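Local coordinates for protein DNA polymerase sliding clamp 3 (Sulfolobus tokodaii, PDB 3AIZ) that serves as one subunit of a DNA-encircling ring that tethers DNA polymerase and other processing enzymes to DNA during replication, at residues Ile142-Thr155 against Leu165-Leu178. Numbering follows the deposited sequence.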
ATOM      1  N   ILE C 142      -1.281  23.102  -6.893  1.00 37.73           N
ATOM      2  CA  ILE C 142      -1.547  23.712  -5.597  1.00 37.53           C
ATOM      3  C   ILE C 142      -3.039  23.699  -5.283  1.00 37.08           C
ATOM      4  O   ILE C 142      -3.441  23.489  -4.140  1.00 37.76           O
ATOM      5  CB  ILE C 142      -1.017  25.157  -5.548  1.00 37.83           C
ATOM      6  CG1 ILE C 142       0.506  25.160  -5.697  1.00 34.94           C
ATOM      7  CG2 ILE C 142      -1.437  25.841  -4.254  1.00 35.05           C
ATOM      8  CD1 ILE C 142       1.123  26.537  -5.637  1.00 41.33           C
ATOM      9  N   ILE C 143      -3.853  23.917  -6.308  1.00 38.51           N
ATOM     10  CA  ILE C 143      -5.302  23.898  -6.154  1.00 38.98           C
ATOM     11  C   ILE C 143      -5.802  22.508  -5.763  1.00 41.89           C
ATOM     12  O   ILE C 143      -6.655  22.370  -4.885  1.00 40.39           O
ATOM     13  CB  ILE C 143      -6.004  24.365  -7.438  1.00 37.22           C
ATOM     14  CG1 ILE C 143      -5.684  25.834  -7.699  1.00 37.79           C
ATOM     15  CG2 ILE C 143      -7.499  24.182  -7.323  1.00 37.93           C
ATOM     16  CD1 ILE C 143      -6.045  26.737  -6.540  1.00 36.63           C
ATOM     17  N   ASP C 144      -5.267  21.483  -6.420  1.00 39.94           N
ATOM     18  CA  ASP C 144      -5.600  20.101  -6.085  1.00 42.65           C
ATOM     19  C   ASP C 144      -5.153  19.773  -4.667  1.00 42.18           C
ATOM     20  O   ASP C 144      -5.847  19.074  -3.930  1.00 44.65           O
ATOM     21  CB  ASP C 144      -4.954  19.131  -7.077  1.00 42.33           C
ATOM     22  CG  ASP C 144      -5.673  19.098  -8.413  1.00 45.73           C
ATOM     23  OD1 ASP C 144      -6.897  19.348  -8.436  1.00 46.73           O
ATOM     24  OD2 ASP C 144      -5.016  18.816  -9.437  1.00 43.50           O
ATOM     25  N   GLU C 145      -3.987  20.289  -4.289  1.00 41.47           N
ATOM     26  CA  GLU C 145      -3.453  20.073  -2.952  1.00 43.94           C
ATOM     27  C   GLU C 145      -4.330  20.752  -1.905  1.00 42.57           C
ATOM     28  O   GLU C 145      -4.474  20.257  -0.787  1.00 42.53           O
ATOM     29  CB  GLU C 145      -2.017  20.589  -2.863  1.00 44.01           C
ATOM     30  CG  GLU C 145      -1.318  20.264  -1.554  1.00 50.46           C
ATOM     31  CD  GLU C 145       0.137  20.690  -1.556  1.00 65.31           C
ATOM     32  OE1 GLU C 145       0.639  21.093  -2.627  1.00 60.39           O
ATOM     33  OE2 GLU C 145       0.778  20.622  -0.485  1.00 72.53           O
ATOM     34  N   ILE C 146      -4.914  21.887  -2.275  1.00 42.92           N
ATOM     35  CA  ILE C 146      -5.818  22.606  -1.384  1.00 42.73           C
ATOM     36  C   ILE C 146      -7.132  21.849  -1.224  1.00 43.68           C
ATOM     37  O   ILE C 146      -7.743  21.868  -0.157  1.00 45.05           O
ATOM     38  CB  ILE C 146      -6.094  24.037  -1.883  1.00 43.48           C
ATOM     39  CG1 ILE C 146      -4.841  24.901  -1.728  1.00 40.77           C
ATOM     40  CG2 ILE C 146      -7.254  24.659  -1.119  1.00 40.37           C
ATOM     41  CD1 ILE C 146      -5.051  26.352  -2.095  1.00 39.50           C
ATOM     42  N   GLU C 147      -7.561  21.180  -2.290  1.00 43.95           N
ATOM     43  CA  GLU C 147      -8.757  20.349  -2.230  1.00 45.67           C
ATOM     44  C   GLU C 147      -8.544  19.182  -1.272  1.00 50.32           C
ATOM     45  O   GLU C 147      -9.437  18.830  -0.501  1.00 50.99           O
ATOM     46  CB  GLU C 147      -9.126  19.825  -3.617  1.00 49.44           C
ATOM     47  CG  GLU C 147     -10.357  18.931  -3.626  1.00 52.32           C
ATOM     48  CD  GLU C 147     -10.545  18.209  -4.946  1.00 64.83           C
ATOM     49  OE1 GLU C 147      -9.860  18.569  -5.926  1.00 63.23           O
ATOM     50  OE2 GLU C 147     -11.377  17.279  -5.001  1.00 74.10           O
ATOM     51  N   ASP C 148      -7.358  18.583  -1.327  1.00 46.28           N
ATOM     52  CA  ASP C 148      -7.005  17.500  -0.417  1.00 44.48           C
ATOM     53  C   ASP C 148      -7.011  17.985   1.028  1.00 44.25           C
ATOM     54  O   ASP C 148      -7.499  17.294   1.921  1.00 46.49           O
ATOM     55  CB  ASP C 148      -5.640  16.907  -0.775  1.00 46.61           C
ATOM     56  CG  ASP C 148      -5.699  15.992  -1.986  1.00 59.20           C
ATOM     57  OD1 ASP C 148      -6.813  15.572  -2.366  1.00 58.78           O
ATOM     58  OD2 ASP C 148      -4.628  15.686  -2.555  1.00 58.83           O
ATOM     59  N   ILE C 149      -6.464  19.177   1.251  1.00 40.88           N
ATOM     60  CA  ILE C 149      -6.469  19.780   2.579  1.00 41.47           C
ATOM     61  C   ILE C 149      -7.902  19.935   3.072  1.00 41.91           C
ATOM     62  O   ILE C 149      -8.222  19.590   4.210  1.00 40.62           O
ATOM     63  CB  ILE C 149      -5.780  21.158   2.582  1.00 41.15           C
ATOM     64  CG1 ILE C 149      -4.288  21.011   2.276  1.00 40.72           C
ATOM     65  CG2 ILE C 149      -5.978  21.852   3.919  1.00 34.03           C
ATOM     66  CD1 ILE C 149      -3.534  22.322   2.273  1.00 35.55           C
ATOM     67  N   GLY C 150      -8.762  20.450   2.201  1.00 42.22           N
ATOM     68  CA  GLY C 150     -10.162  20.635   2.529  1.00 41.13           C
ATOM     69  C   GLY C 150     -10.429  21.984   3.160  1.00 43.18           C
ATOM     70  O   GLY C 150      -9.505  22.683   3.576  1.00 46.63           O
ATOM     71  N   GLY C 151     -11.703  22.351   3.232  1.00 43.01           N
ATOM     72  CA  GLY C 151     -12.097  23.617   3.816  1.00 44.77           C
ATOM     73  C   GLY C 151     -13.332  24.186   3.149  1.00 46.59           C
ATOM     74  O   GLY C 151     -13.794  23.670   2.131  1.00 42.84           O
ATOM     75  N   ASP C 152     -13.863  25.257   3.727  1.00 48.33           N
ATOM     76  CA  ASP C 152     -15.067  25.888   3.207  1.00 48.75           C
ATOM     77  C   ASP C 152     -14.729  27.058   2.291  1.00 48.48           C
ATOM     78  O   ASP C 152     -15.539  27.453   1.453  1.00 49.14           O
ATOM     79  CB  ASP C 152     -15.952  26.366   4.359  1.00 52.16           C
ATOM     80  CG  ASP C 152     -16.395  25.231   5.264  1.00 67.50           C
ATOM     81  OD1 ASP C 152     -16.481  24.080   4.783  1.00 64.55           O
ATOM     82  OD2 ASP C 152     -16.661  25.491   6.457  1.00 73.46           O
ATOM     83  N   SER C 153     -13.527  27.602   2.449  1.00 45.88           N
ATOM     84  CA  SER C 153     -13.128  28.792   1.706  1.00 39.12           C
ATOM     85  C   SER C 153     -11.618  28.872   1.502  1.00 36.89           C
ATOM     86  O   SER C 153     -10.849  28.232   2.216  1.00 40.19           O
ATOM     87  CB  SER C 153     -13.615  30.047   2.432  1.00 44.07           C
ATOM     88  OG  SER C 153     -13.070  30.121   3.740  1.00 41.97           O
ATOM     89  N   ILE C 154     -11.204  29.664   0.519  1.00 33.59           N
ATOM     90  CA  ILE C 154      -9.790  29.898   0.263  1.00 33.69           C
ATOM     91  C   ILE C 154      -9.496  31.392   0.300  1.00 36.65           C
ATOM     92  O   ILE C 154      -9.984  32.145  -0.542  1.00 37.44           O
ATOM     93  CB  ILE C 154      -9.365  29.364  -1.115  1.00 34.52           C
ATOM     94  CG1 ILE C 154      -9.653  27.866  -1.225  1.00 37.54           C
ATOM     95  CG2 ILE C 154      -7.891  29.648  -1.365  1.00 31.44           C
ATOM     96  CD1 ILE C 154      -9.247  27.271  -2.554  1.00 36.29           C
ATOM     97  N   THR C 155      -8.703  31.820   1.277  1.00 34.52           N
ATOM     98  CA  THR C 155      -8.304  33.219   1.360  1.00 33.71           C
ATOM     99  C   THR C 155      -7.183  33.520   0.374  1.00 33.57           C
ATOM    100  O   THR C 155      -6.094  32.948   0.464  1.00 31.38           O
ATOM    101  CB  THR C 155      -7.837  33.607   2.776  1.00 33.73           C
ATOM    102  OG1 THR C 155      -8.962  33.650   3.661  1.00 36.65           O
ATOM    103  CG2 THR C 155      -7.175  34.975   2.756  1.00 30.89           C
ATOM    104  N   LEU C 165      -2.262  31.601  -0.587  1.00 30.32           N
ATOM    105  CA  LEU C 165      -3.530  30.883  -0.610  1.00 29.40           C
ATOM    106  C   LEU C 165      -3.732  30.122   0.692  1.00 30.80           C
ATOM    107  O   LEU C 165      -2.984  29.198   1.002  1.00 32.66           O
ATOM    108  CB  LEU C 165      -3.582  29.917  -1.794  1.00 27.55           C
ATOM    109  CG  LEU C 165      -3.237  30.508  -3.159  1.00 27.98           C
ATOM    110  CD1 LEU C 165      -3.469  29.479  -4.250  1.00 32.60           C
ATOM    111  CD2 LEU C 165      -4.053  31.760  -3.422  1.00 27.39           C
ATOM    112  N   SER C 166      -4.747  30.513   1.453  1.00 33.35           N
ATOM    113  CA  SER C 166      -5.029  29.872   2.729  1.00 30.91           C
ATOM    114  C   SER C 166      -6.308  29.047   2.672  1.00 33.14           C
ATOM    115  O   SER C 166      -7.407  29.596   2.624  1.00 34.56           O
ATOM    116  CB  SER C 166      -5.134  30.917   3.841  1.00 34.39           C
ATOM    117  OG  SER C 166      -3.926  31.641   3.976  1.00 34.24           O
ATOM    118  N   ALA C 167      -6.154  27.727   2.676  1.00 35.86           N
ATOM    119  CA  ALA C 167      -7.295  26.824   2.735  1.00 35.80           C
ATOM    120  C   ALA C 167      -7.939  26.894   4.115  1.00 35.04           C
ATOM    121  O   ALA C 167      -7.493  26.235   5.052  1.00 38.06           O
ATOM    122  CB  ALA C 167      -6.862  25.403   2.420  1.00 35.08           C
ATOM    123  N   ASN C 168      -8.988  27.700   4.232  1.00 36.16           N
ATOM    124  CA  ASN C 168      -9.634  27.943   5.516  1.00 38.37           C
ATOM    125  C   ASN C 168     -10.578  26.829   5.941  1.00 44.73           C
ATOM    126  O   ASN C 168     -11.717  26.756   5.482  1.00 46.33           O
ATOM    127  CB  ASN C 168     -10.392  29.268   5.485  1.00 37.77           C
ATOM    128  CG  ASN C 168      -9.509  30.428   5.097  1.00 39.15           C
ATOM    129  OD1 ASN C 168      -8.463  30.657   5.706  1.00 39.14           O
ATOM    130  ND2 ASN C 168      -9.922  31.168   4.076  1.00 38.39           N
ATOM    131  N   SER C 169     -10.097  25.965   6.825  1.00 53.50           N
ATOM    132  CA  SER C 169     -10.930  24.920   7.399  1.00 50.50           C
ATOM    133  C   SER C 169     -11.784  25.525   8.502  1.00 54.96           C
ATOM    134  O   SER C 169     -12.080  26.720   8.484  1.00 57.85           O
ATOM    135  CB  SER C 169     -10.057  23.800   7.959  1.00 55.44           C
ATOM    136  OG  SER C 169      -9.099  23.381   7.001  1.00 58.36           O
ATOM    137  N   ASP C 170     -12.178  24.704   9.467  1.00 60.67           N
ATOM    138  CA  ASP C 170     -12.952  25.199  10.597  1.00 66.96           C
ATOM    139  C   ASP C 170     -12.045  25.416  11.805  1.00 70.85           C
ATOM    140  O   ASP C 170     -11.445  24.470  12.320  1.00 68.91           O
ATOM    141  CB  ASP C 170     -14.082  24.227  10.943  1.00 71.60           C
ATOM    142  CG  ASP C 170     -15.097  24.831  11.890  1.00 76.67           C
ATOM    143  OD1 ASP C 170     -15.005  26.048  12.162  1.00 74.07           O
ATOM    144  OD2 ASP C 170     -15.988  24.093  12.360  1.00 80.21           O
ATOM    145  N   MET C 171     -11.944  26.670  12.240  1.00 65.53           N
ATOM    146  CA  MET C 171     -11.103  27.042  13.376  1.00 60.90           C
ATOM    147  C   MET C 171      -9.609  26.954  13.059  1.00 55.62           C
ATOM    148  O   MET C 171      -8.773  27.134  13.941  1.00 55.17           O
ATOM    149  CB  MET C 171     -11.433  26.185  14.604  1.00 60.97           C
ATOM    150  CG  MET C 171     -12.848  26.359  15.145  1.00 70.11           C
ATOM    151  SD  MET C 171     -13.077  27.828  16.173  1.00 75.38           S
ATOM    152  CE  MET C 171     -13.151  29.127  14.939  1.00 67.30           C
ATOM    153  N   GLY C 172      -9.280  26.683  11.800  1.00 53.21           N
ATOM    154  CA  GLY C 172      -7.892  26.577  11.384  1.00 48.60           C
ATOM    155  C   GLY C 172      -7.718  26.757   9.889  1.00 47.60           C
ATOM    156  O   GLY C 172      -8.695  26.933   9.163  1.00 52.26           O
ATOM    157  N   SER C 173      -6.471  26.713   9.426  1.00 40.23           N
ATOM    158  CA  SER C 173      -6.181  26.876   8.005  1.00 40.13           C
ATOM    159  C   SER C 173      -4.749  26.480   7.654  1.00 36.66           C
ATOM    160  O   SER C 173      -3.877  26.432   8.520  1.00 37.76           O
ATOM    161  CB  SER C 173      -6.437  28.320   7.568  1.00 40.26           C
ATOM    162  OG  SER C 173      -5.538  29.212   8.205  1.00 39.86           O
ATOM    163  N   SER C 174      -4.520  26.197   6.376  1.00 34.33           N
ATOM    164  CA  SER C 174      -3.185  25.898   5.873  1.00 34.31           C
ATOM    165  C   SER C 174      -2.872  26.799   4.683  1.00 31.88           C
ATOM    166  O   SER C 174      -3.645  26.872   3.731  1.00 32.27           O
ATOM    167  CB  SER C 174      -3.073  24.426   5.470  1.00 36.65           C
ATOM    168  OG  SER C 174      -3.251  23.574   6.590  1.00 40.35           O
ATOM    169  N   THR C 175      -1.733  27.480   4.742  1.00 34.24           N
ATOM    170  CA  THR C 175      -1.385  28.473   3.733  1.00 31.61           C
ATOM    171  C   THR C 175      -0.238  28.018   2.840  1.00 30.07           C
ATOM    172  O   THR C 175       0.690  27.350   3.292  1.00 32.53           O
ATOM    173  CB  THR C 175      -0.996  29.814   4.386  1.00 31.32           C
ATOM    174  OG1 THR C 175      -2.042  30.240   5.266  1.00 34.35           O
ATOM    175  CG2 THR C 175      -0.761  30.878   3.326  1.00 31.82           C
ATOM    176  N   ILE C 176      -0.310  28.387   1.566  1.00 31.03           N
ATOM    177  CA  ILE C 176       0.757  28.104   0.619  1.00 31.28           C
ATOM    178  C   ILE C 176       1.209  29.396  -0.049  1.00 32.42           C
ATOM    179  O   ILE C 176       0.391  30.163  -0.554  1.00 33.05           O
ATOM    180  CB  ILE C 176       0.306  27.101  -0.459  1.00 32.89           C
ATOM    181  CG1 ILE C 176      -0.266  25.841   0.196  1.00 37.07           C
ATOM    182  CG2 ILE C 176       1.464  26.756  -1.383  1.00 28.82           C
ATOM    183  CD1 ILE C 176      -0.673  24.763  -0.788  1.00 41.96           C
ATOM    184  N   GLU C 177       2.514  29.638  -0.041  1.00 34.34           N
ATOM    185  CA  GLU C 177       3.070  30.851  -0.625  1.00 35.28           C
ATOM    186  C   GLU C 177       3.442  30.657  -2.090  1.00 38.51           C
ATOM    187  O   GLU C 177       4.119  29.692  -2.446  1.00 41.10           O
ATOM    188  CB  GLU C 177       4.301  31.305   0.160  1.00 37.22           C
ATOM    189  CG  GLU C 177       5.109  32.393  -0.528  1.00 39.05           C
ATOM    190  CD  GLU C 177       6.437  32.657   0.157  1.00 46.89           C
ATOM    191  OE1 GLU C 177       6.645  32.144   1.278  1.00 45.65           O
ATOM    192  OE2 GLU C 177       7.275  33.376  -0.428  1.00 49.08           O
ATOM    193  N   LEU C 178       2.993  31.579  -2.934  1.00 36.63           N
ATOM    194  CA  LEU C 178       3.395  31.602  -4.334  1.00 36.10           C
ATOM    195  C   LEU C 178       4.110  32.914  -4.620  1.00 36.68           C
ATOM    196  O   LEU C 178       3.633  33.983  -4.242  1.00 36.53           O
ATOM    197  CB  LEU C 178       2.187  31.461  -5.261  1.00 37.64           C
ATOM    198  CG  LEU C 178       1.406  30.146  -5.272  1.00 37.16           C
ATOM    199  CD1 LEU C 178       0.593  29.983  -4.000  1.00 36.66           C
ATOM    200  CD2 LEU C 178       0.500  30.096  -6.489  1.00 38.43           C
TER
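In the C-terminal half of this PCNA subunit, helix segment 142-149 runs along one face of an antiparallel sheet, at 23° to strand 165-168; the chain then turns back through Gly150 and Gly151 into strand 153-159 of the same sheet. Isoleucines of the helix meet small and apolar side chains. Ile146 puts CG2 3.6 Å from Ala167 CB, whose small size probably allows the helix's close approach, and its side chain crosses that of Leu165 at about a right angle. Ile142, with CG2 anti to the backbone N, lays that methyl 3.7 Å from Ile176 CD1, while its CD1 meets Leu178 CG tip to tip at 3.6 Å. Ile149 covers Ala167 and Ser174 CB. Gly150, with positive phi, ends the helix; Gly151, lacking a side chain, passes with CA 3.6 Å from Asn168 O. The backbones of Thr155 and Ser166 exchange two N-H...O bonds, and Asn168 N donates to Ser153 O. On the sheet face away from the helix, Asn168 ND2 donates to Thr155 OG1 (2.7 Å, 155°) and weakly to Ser153 OG, so one amide bridges two hydroxyls. Strand 193-198 flanks strand 153-159, helix 199-203 packs against Ile143 and Ile154, and Gly172 to Thr175 pair antiparallel with a strand of the neighbouring PCNA2 chain, continuing the sheet across the interface.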